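Racemase, putative (Roseobacter denitrificans, PDB 3TCS) is a putative racemase of the enolase superfamily that binds magnesium and may act as a hydro-lyase. Local coordinates at residues Y137-K142 against A165-A170; L203-S208 against H229-C234. All coordinates share one frame; numbering follows the deposited sequence.

Interaction 1: Y137-K142 against A165-A170. With DAL (D-alanine), chain L.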
ATOM      1  N   TYR B 137       8.704  -3.254 -27.947  1.00  7.42           N
ATOM      2  CA  TYR B 137       7.393  -3.306 -28.568  1.00  8.34           C
ATOM      3  C   TYR B 137       6.759  -1.933 -28.399  1.00  9.61           C
ATOM      4  O   TYR B 137       6.836  -1.338 -27.319  1.00 10.49           O
ATOM      5  CB  TYR B 137       6.523  -4.427 -27.970  1.00  6.94           C
ATOM      6  CG  TYR B 137       6.014  -4.264 -26.548  1.00  7.34           C
ATOM      7  CD1 TYR B 137       4.881  -3.501 -26.274  1.00  5.92           C
ATOM      8  CD2 TYR B 137       6.599  -4.975 -25.495  1.00  7.56           C
ATOM      9  CE1 TYR B 137       4.327  -3.459 -24.979  1.00  6.35           C
ATOM     10  CE2 TYR B 137       6.055  -4.943 -24.198  1.00  6.70           C
ATOM     11  CZ  TYR B 137       4.919  -4.189 -23.953  1.00  9.10           C
ATOM     12  OH  TYR B 137       4.357  -4.199 -22.692  1.00  8.02           O
ATOM     13  N   ALA B 138       6.185  -1.406 -29.479  1.00  8.90           N
ATOM     14  CA  ALA B 138       5.553  -0.093 -29.441  1.00  8.92           C
ATOM     15  C   ALA B 138       4.295  -0.198 -28.595  1.00  9.52           C
ATOM     16  O   ALA B 138       3.366  -0.938 -28.918  1.00  9.47           O
ATOM     17  CB  ALA B 138       5.214   0.375 -30.846  1.00  9.82           C
ATOM     18  N   SER B 139       4.267   0.546 -27.499  1.00  8.17           N
ATOM     19  CA  SER B 139       3.137   0.482 -26.596  1.00  7.26           C
ATOM     20  C   SER B 139       2.238   1.717 -26.614  1.00  8.46           C
ATOM     21  O   SER B 139       2.676   2.822 -26.297  1.00  7.77           O
ATOM     22  CB  SER B 139       3.658   0.221 -25.176  1.00  6.92           C
ATOM     23  OG  SER B 139       2.617  -0.131 -24.287  1.00  9.20           O
ATOM     24  N   SER B 140       0.979   1.516 -26.999  1.00  8.34           N
ATOM     25  CA  SER B 140      -0.006   2.592 -27.024  1.00  9.89           C
ATOM     26  C   SER B 140      -0.691   2.631 -25.661  1.00  9.91           C
ATOM     27  O   SER B 140      -1.061   1.589 -25.123  1.00 11.29           O
ATOM     28  CB  SER B 140      -1.066   2.347 -28.099  1.00 10.44           C
ATOM     29  OG  SER B 140      -2.172   3.209 -27.889  1.00 12.65           O
ATOM     30  N   MET B 141      -0.864   3.829 -25.112  1.00  9.63           N
ATOM     31  CA  MET B 141      -1.489   3.995 -23.801  1.00 11.99           C
ATOM     32  C   MET B 141      -2.948   4.439 -23.890  1.00 13.00           C
ATOM     33  O   MET B 141      -3.688   4.376 -22.908  1.00 14.15           O
ATOM     34  CB  MET B 141      -0.727   5.048 -22.993  1.00 10.95           C
ATOM     35  CG  MET B 141       0.755   4.798 -22.848  1.00 13.24           C
ATOM     36  SD  MET B 141       1.099   3.314 -21.907  1.00 14.12           S
ATOM     37  CE  MET B 141       2.684   2.843 -22.597  1.00 11.13           C
ATOM     38  N   LYS B 142      -3.356   4.880 -25.073  1.00 12.67           N
ATOM     39  CA  LYS B 142      -4.700   5.399 -25.284  1.00 14.09           C
ATOM     40  C   LYS B 142      -5.850   4.438 -25.542  1.00 13.46           C
ATOM     41  O   LYS B 142      -5.681   3.372 -26.127  1.00 11.91           O
ATOM     42  CB  LYS B 142      -4.670   6.416 -26.426  1.00 14.63           C
ATOM     43  CG  LYS B 142      -3.823   7.646 -26.146  1.00 16.25           C
ATOM     44  CD  LYS B 142      -3.791   8.566 -27.357  1.00 18.08           C
ATOM     45  CE  LYS B 142      -3.097   9.882 -27.039  1.00 21.80           C
ATOM     46  NZ  LYS B 142      -3.099  10.808 -28.205  1.00 20.20           N
ATOM     47  N   ALA B 165       6.593  -5.422 -32.964  1.00  7.12           N
ATOM     48  CA  ALA B 165       5.697  -5.845 -31.889  1.00  7.91           C
ATOM     49  C   ALA B 165       4.928  -4.595 -31.468  1.00  7.21           C
ATOM     50  O   ALA B 165       5.498  -3.504 -31.407  1.00  8.04           O
ATOM     51  CB  ALA B 165       6.495  -6.419 -30.710  1.00  6.86           C
ATOM     52  N   PHE B 166       3.635  -4.754 -31.192  1.00  7.08           N
ATOM     53  CA  PHE B 166       2.777  -3.628 -30.836  1.00  7.08           C
ATOM     54  C   PHE B 166       1.725  -4.003 -29.802  1.00  8.39           C
ATOM     55  O   PHE B 166       1.141  -5.082 -29.876  1.00  8.31           O
ATOM     56  CB  PHE B 166       2.050  -3.131 -32.094  1.00  9.36           C
ATOM     57  CG  PHE B 166       2.965  -2.810 -33.232  1.00  8.43           C
ATOM     58  CD1 PHE B 166       3.395  -1.507 -33.444  1.00  8.30           C
ATOM     59  CD2 PHE B 166       3.467  -3.826 -34.043  1.00  9.67           C
ATOM     60  CE1 PHE B 166       4.324  -1.217 -34.447  1.00 10.11           C
ATOM     61  CE2 PHE B 166       4.395  -3.549 -35.047  1.00 10.76           C
ATOM     62  CZ  PHE B 166       4.824  -2.241 -35.246  1.00 10.37           C
ATOM     63  N   LYS B 167       1.474  -3.107 -28.853  1.00  8.42           N
ATOM     64  CA  LYS B 167       0.452  -3.347 -27.841  1.00  8.14           C
ATOM     65  C   LYS B 167      -0.595  -2.232 -27.845  1.00  9.52           C
ATOM     66  O   LYS B 167      -0.258  -1.047 -27.869  1.00  9.50           O
ATOM     67  CB  LYS B 167       1.068  -3.462 -26.438  1.00  9.82           C
ATOM     68  CG  LYS B 167       0.043  -3.913 -25.382  1.00  8.93           C
ATOM     69  CD  LYS B 167       0.689  -4.324 -24.054  1.00  7.74           C
ATOM     70  CE  LYS B 167       1.051  -3.128 -23.180  1.00  9.49           C
ATOM     71  NZ  LYS B 167       1.720  -3.578 -21.910  1.00  7.94           N
ATOM     72  N   VAL B 168      -1.866  -2.618 -27.832  1.00  8.92           N
ATOM     73  CA  VAL B 168      -2.959  -1.657 -27.817  1.00  9.80           C
ATOM     74  C   VAL B 168      -3.838  -1.954 -26.606  1.00  9.83           C
ATOM     75  O   VAL B 168      -3.530  -2.855 -25.824  1.00 10.08           O
ATOM     76  CB  VAL B 168      -3.799  -1.726 -29.122  1.00 10.06           C
ATOM     77  CG1 VAL B 168      -2.924  -1.372 -30.313  1.00  9.40           C
ATOM     78  CG2 VAL B 168      -4.407  -3.112 -29.291  1.00  9.24           C
ATOM     79  N   ARG B 169      -4.929  -1.210 -26.457  1.00 10.00           N
ATOM     80  CA  ARG B 169      -5.814  -1.377 -25.304  1.00 10.48           C
ATOM     81  C   ARG B 169      -7.171  -1.989 -25.615  1.00 10.91           C
ATOM     82  O   ARG B 169      -7.761  -1.723 -26.664  1.00 11.05           O
ATOM     83  CB  ARG B 169      -6.048  -0.018 -24.632  1.00 10.30           C
ATOM     84  CG  ARG B 169      -4.773   0.748 -24.308  1.00 11.46           C
ATOM     85  CD  ARG B 169      -4.033   0.135 -23.128  1.00  9.61           C
ATOM     86  NE  ARG B 169      -2.593   0.368 -23.217  1.00 10.40           N
ATOM     87  CZ  ARG B 169      -1.722   0.054 -22.263  1.00 11.15           C
ATOM     88  NH1 ARG B 169      -2.138  -0.497 -21.132  1.00  9.69           N
ATOM     89  NH2 ARG B 169      -0.430   0.266 -22.453  1.00  9.76           N
ATOM     90  N   ALA B 170      -7.662  -2.789 -24.672  1.00  8.35           N
ATOM     91  CA  ALA B 170      -8.962  -3.441 -24.776  1.00 11.34           C
ATOM     92  C   ALA B 170      -9.815  -2.937 -23.615  1.00 11.77           C
ATOM     93  O   ALA B 170      -9.282  -2.507 -22.592  1.00 12.00           O
ATOM     94  CB  ALA B 170      -8.806  -4.966 -24.684  1.00 10.69           C
TER
HETATM   95  N   DAL L 370       1.476  -2.138 -19.506  1.00 11.02           N
HETATM   96  CA  DAL L 370       0.658  -0.944 -19.785  1.00 13.70           C
HETATM   97  CB  DAL L 370       1.548   0.256 -20.079  1.00  9.29           C
HETATM   98  C   DAL L 370      -0.200  -0.635 -18.605  1.00 13.37           C
HETATM   99  O   DAL L 370      -0.988  -1.435 -18.215  1.00 20.29           O
HETATM  100  O   HOH W   1      -5.646   1.357 -28.016  1.00 15.14           O

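Interaction 2: L203-S208 against H229-C234. With MG (magnesium ion), chain J; DAL (D-alanine), chain L.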
ATOM      1  N   LEU B 203       0.041  -7.456 -29.172  1.00  7.97           N
ATOM      2  CA  LEU B 203      -0.260  -7.602 -27.756  1.00  7.34           C
ATOM      3  C   LEU B 203      -1.452  -6.718 -27.418  1.00  6.79           C
ATOM      4  O   LEU B 203      -1.747  -5.763 -28.135  1.00  6.39           O
ATOM      5  CB  LEU B 203       0.928  -7.135 -26.913  1.00  6.94           C
ATOM      6  CG  LEU B 203       2.303  -7.786 -27.081  1.00 10.35           C
ATOM      7  CD1 LEU B 203       2.904  -7.449 -28.450  1.00 12.23           C
ATOM      8  CD2 LEU B 203       3.210  -7.281 -25.970  1.00  9.81           C
ATOM      9  N   ILE B 204      -2.139  -7.025 -26.329  1.00  6.71           N
ATOM     10  CA  ILE B 204      -3.257  -6.188 -25.924  1.00  8.52           C
ATOM     11  C   ILE B 204      -3.283  -6.141 -24.397  1.00  9.11           C
ATOM     12  O   ILE B 204      -2.809  -7.064 -23.734  1.00  9.65           O
ATOM     13  CB  ILE B 204      -4.595  -6.708 -26.510  1.00  7.90           C
ATOM     14  CG1 ILE B 204      -5.603  -5.559 -26.579  1.00  8.53           C
ATOM     15  CG2 ILE B 204      -5.132  -7.856 -25.667  1.00  9.70           C
ATOM     16  CD1 ILE B 204      -6.778  -5.818 -27.514  1.00  7.57           C
ATOM     17  N   ASP B 205      -3.810  -5.052 -23.844  1.00  7.53           N
ATOM     18  CA  ASP B 205      -3.858  -4.866 -22.394  1.00  6.58           C
ATOM     19  C   ASP B 205      -5.264  -4.409 -22.024  1.00  8.09           C
ATOM     20  O   ASP B 205      -5.744  -3.407 -22.551  1.00  8.13           O
ATOM     21  CB  ASP B 205      -2.842  -3.787 -21.991  1.00  8.44           C
ATOM     22  CG  ASP B 205      -2.525  -3.794 -20.505  1.00  9.13           C
ATOM     23  OD1 ASP B 205      -3.413  -4.141 -19.697  1.00  8.59           O
ATOM     24  OD2 ASP B 205      -1.380  -3.432 -20.155  1.00  9.17           O
ATOM     25  N   ALA B 206      -5.925  -5.130 -21.123  1.00  8.06           N
ATOM     26  CA  ALA B 206      -7.290  -4.776 -20.727  1.00  8.58           C
ATOM     27  C   ALA B 206      -7.372  -3.984 -19.424  1.00  8.78           C
ATOM     28  O   ALA B 206      -8.457  -3.594 -18.990  1.00 10.13           O
ATOM     29  CB  ALA B 206      -8.139  -6.039 -20.618  1.00  9.92           C
ATOM     30  N   ASN B 207      -6.221  -3.760 -18.803  1.00  8.67           N
ATOM     31  CA  ASN B 207      -6.132  -3.011 -17.555  1.00  9.80           C
ATOM     32  C   ASN B 207      -7.246  -3.273 -16.539  1.00 10.42           C
ATOM     33  O   ASN B 207      -7.958  -2.355 -16.136  1.00  9.41           O
ATOM     34  CB  ASN B 207      -6.036  -1.511 -17.869  1.00 10.65           C
ATOM     35  CG  ASN B 207      -4.702  -1.137 -18.510  1.00 13.76           C
ATOM     36  OD1 ASN B 207      -3.664  -1.088 -17.837  1.00 14.68           O
ATOM     37  ND2 ASN B 207      -4.719  -0.895 -19.815  1.00  9.14           N
ATOM     38  N   SER B 208      -7.389  -4.538 -16.139  1.00 10.90           N
ATOM     39  CA  SER B 208      -8.371  -4.962 -15.135  1.00 11.66           C
ATOM     40  C   SER B 208      -9.846  -4.746 -15.466  1.00 12.30           C
ATOM     41  O   SER B 208     -10.681  -4.672 -14.566  1.00 12.92           O
ATOM     42  CB  SER B 208      -8.071  -4.272 -13.798  1.00 12.81           C
ATOM     43  OG  SER B 208      -6.834  -4.697 -13.256  1.00 13.36           O
ATOM     44  N   HIS B 229      -0.259 -12.040 -26.640  1.00  9.47           N
ATOM     45  CA  HIS B 229      -0.107 -11.496 -25.294  1.00  9.24           C
ATOM     46  C   HIS B 229      -1.402 -10.807 -24.841  1.00  8.12           C
ATOM     47  O   HIS B 229      -1.842  -9.848 -25.460  1.00  9.47           O
ATOM     48  CB  HIS B 229       1.086 -10.527 -25.379  1.00  9.15           C
ATOM     49  CG  HIS B 229       1.399  -9.780 -24.123  1.00 10.50           C
ATOM     50  ND1 HIS B 229       2.631  -9.860 -23.512  1.00 10.83           N
ATOM     51  CD2 HIS B 229       0.712  -8.821 -23.459  1.00 10.89           C
ATOM     52  CE1 HIS B 229       2.694  -8.976 -22.534  1.00 10.95           C
ATOM     53  NE2 HIS B 229       1.544  -8.330 -22.481  1.00 11.87           N
ATOM     54  N   PHE B 230      -2.015 -11.327 -23.778  1.00  6.54           N
ATOM     55  CA  PHE B 230      -3.265 -10.790 -23.228  1.00  6.87           C
ATOM     56  C   PHE B 230      -2.969 -10.321 -21.803  1.00  8.08           C
ATOM     57  O   PHE B 230      -2.917 -11.122 -20.862  1.00  7.56           O
ATOM     58  CB  PHE B 230      -4.341 -11.888 -23.236  1.00  6.97           C
ATOM     59  CG  PHE B 230      -5.734 -11.401 -22.909  1.00  7.26           C
ATOM     60  CD1 PHE B 230      -6.020 -10.044 -22.803  1.00  8.68           C
ATOM     61  CD2 PHE B 230      -6.767 -12.317 -22.734  1.00  9.14           C
ATOM     62  CE1 PHE B 230      -7.320  -9.605 -22.528  1.00  7.80           C
ATOM     63  CE2 PHE B 230      -8.067 -11.895 -22.461  1.00  6.32           C
ATOM     64  CZ  PHE B 230      -8.346 -10.537 -22.358  1.00  8.57           C
ATOM     65  N   GLU B 231      -2.791  -9.013 -21.651  1.00  7.28           N
ATOM     66  CA  GLU B 231      -2.428  -8.440 -20.361  1.00  7.85           C
ATOM     67  C   GLU B 231      -3.547  -7.958 -19.447  1.00  8.37           C
ATOM     68  O   GLU B 231      -4.492  -7.295 -19.885  1.00  9.90           O
ATOM     69  CB  GLU B 231      -1.443  -7.291 -20.594  1.00  7.45           C
ATOM     70  CG  GLU B 231      -0.757  -6.770 -19.339  1.00 10.98           C
ATOM     71  CD  GLU B 231       0.401  -5.840 -19.673  1.00 11.73           C
ATOM     72  OE1 GLU B 231       1.012  -6.026 -20.746  1.00 11.78           O
ATOM     73  OE2 GLU B 231       0.715  -4.946 -18.860  1.00  9.83           O
ATOM     74  N   GLU B 232      -3.403  -8.300 -18.166  1.00  6.49           N
ATOM     75  CA  GLU B 232      -4.330  -7.906 -17.106  1.00  8.08           C
ATOM     76  C   GLU B 232      -5.797  -7.984 -17.523  1.00  9.24           C
ATOM     77  O   GLU B 232      -6.516  -6.981 -17.527  1.00  7.97           O
ATOM     78  CB  GLU B 232      -3.983  -6.487 -16.650  1.00  8.40           C
ATOM     79  CG  GLU B 232      -4.448  -6.144 -15.250  1.00  8.08           C
ATOM     80  CD  GLU B 232      -3.930  -4.789 -14.796  1.00 11.42           C
ATOM     81  OE1 GLU B 232      -2.698  -4.592 -14.829  1.00 12.15           O
ATOM     82  OE2 GLU B 232      -4.748  -3.926 -14.410  1.00 12.06           O
ATOM     83  N   PRO B 233      -6.265  -9.190 -17.872  1.00  8.70           N
ATOM     84  CA  PRO B 233      -7.656  -9.360 -18.290  1.00  8.99           C
ATOM     85  C   PRO B 233      -8.682  -9.018 -17.213  1.00 11.61           C
ATOM     86  O   PRO B 233      -9.724  -8.432 -17.511  1.00 10.98           O
ATOM     87  CB  PRO B 233      -7.718 -10.830 -18.696  1.00  9.78           C
ATOM     88  CG  PRO B 233      -6.693 -11.471 -17.810  1.00  9.56           C
ATOM     89  CD  PRO B 233      -5.553 -10.479 -17.868  1.00  9.36           C
ATOM     90  N   CYS B 234      -8.377  -9.382 -15.967  1.00 10.07           N
ATOM     91  CA  CYS B 234      -9.285  -9.145 -14.845  1.00 11.42           C
ATOM     92  C   CYS B 234      -8.674  -8.248 -13.776  1.00 11.03           C
ATOM     93  O   CYS B 234      -7.467  -7.994 -13.784  1.00 11.21           O
ATOM     94  CB  CYS B 234      -9.661 -10.481 -14.194  1.00 11.06           C
ATOM     95  SG  CYS B 234     -10.273 -11.741 -15.332  1.00 13.76           S
TER
HETATM   96 MG    MG J 368      -0.292  -3.261 -18.402  1.00 10.98          MG
HETATM   97  N   DAL L 370       1.476  -2.138 -19.506  1.00 11.02           N
HETATM   98  CA  DAL L 370       0.658  -0.944 -19.785  1.00 13.70           C
HETATM   99  CB  DAL L 370       1.548   0.256 -20.079  1.00  9.29           C
HETATM  100  C   DAL L 370      -0.200  -0.635 -18.605  1.00 13.37           C
HETATM  101  O   DAL L 370      -0.988  -1.435 -18.215  1.00 20.29           O
HETATM  102  O   HOH W   2      -2.069  -3.783 -17.412  1.00 10.81           O

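Interaction 1: Y137-K142 against A165-A170
Three backbone hydrogen bonds join the end of strand 132-139 and the residue after it to strand 165-169 in parallel register: Ala138 N to Ala165 O, Lys167 N to Ala138 O, and Ser140 N to Lys167 O at 3.0 Å. Apolar contact fills in along this ladder. Tyr137 CB rests against Ala165 CB at 3.4 Å, and on the face carrying Ala138 and Phe166 the methyl of Ala138 meets ring carbon CD1 of Phe166, a ring that also packs on helix 147-161.

Polar side chains gather on the face of Ser139 and Lys167. The Lys167 and Tyr137 side chains cross at a slant, Lys167 CB 3.6 Å from Tyr137 CE1; Lys167 then bends at chi3 (80°) and brings NZ to donate to Tyr137 OH at 2.8 Å. The same NZ forms salt bridges with Glu231 and Glu333 and lies 2.8 Å from the amino nitrogen of the bound D-alanine. Glu333 also takes a hydrogen bond with Ser139 OG.

Arg169 holds Ser140 side-on, NE and NH2 both donating to the one carbonyl oxygen. The NE bond to Ser140 O, 2.7 Å, lies in the carbonyl plane, whereas NH2 comes from above that plane. Both bonds fix the guanidinium's rotation, and D-alanine CA meets its edge. Met141 SD reaches NH2 obliquely at 3.5 Å and touches the ligand's methyl as well. A leucine in place of Arg169 would probably leave the Ser140 carbonyl without both its donors and open a gap beside the ligand. Further along, a water bridges Lys142 O and Arg169 N.

This is the beta-alpha-beta unit of strand 132-139, helix 147-161 and strand 165-169 in the TIM barrel, with Lys167 and Arg169 on the second strand and Met141 just past the first, all three lining the D-alanine pocket.

Interaction 2: L203-S208 against H229-C234
Leu203 lays its CD2 methyl over the face of the His229 imidazole, a CH-pi contact 3.6 Å from the ring centroid and 12° off the normal. The pair belongs to a beta-alpha-beta unit of the TIM barrel, in which strand 201-205, helix 212-224 and strand 229-231 follow one another and the two strands lie parallel. Glu231 N donates to Ile204 O, and Ala206 N to Glu231 O in a nearly straight bond (174°). On the face of Ile204 and Phe230, Ile204 CG2 packs on Phe230 CD1, while helix 212-224 covers both residues.

Asp205 and Glu231 project from the other face to bind magnesium, through Asp205 OD2 at 2.1 Å and Glu231 OE2 at 2.0 Å. These two oxygens approach each other because they share the ion; Glu257, the D-alanine and a water also bind it. Glu231 reaches the ion with its chain extended. Its other oxygen, OE1, pairs with Lys167 and accepts from His229 NE2, 2.9 Å away in the imidazole plane, so the carboxylate is held at both ends. Asp205 OD1 accepts from Asn207 N in an Asx turn.

Beyond the strands, Ser208 N donates to Glu232 O. The Ser208 hydroxyl, itself hydrogen-bonded with Tyr236 N, gives its proton to Glu232 OE2 at 2.5 Å, meeting the carboxylate on its anti side and 28° out of its plane.

In the fold
Along the chain, interaction 1 closes before interaction 2 opens, and their centres lie 11 Å apart on the same side of the molecule's centre. Each joins two successive parallel strands of the barrel. Strands 165-169 and 201-205 are themselves neighbours, which makes four consecutive strands in one sheet, with helices 147-161, 184-196 and 212-224 connecting them. At the middle seam Phe166 O and Leu203 N lie 2.7 Å apart, a probable hydrogen bond. Both contacts touch the same D-alanine: 137-142 and 165-170 supply pocket side chains beside it, while 203-208 and 229-234 supply two magnesium ligands. Neighbouring strands thus build one shared site, consistent with a metal-dependent enolase-superfamily enzyme.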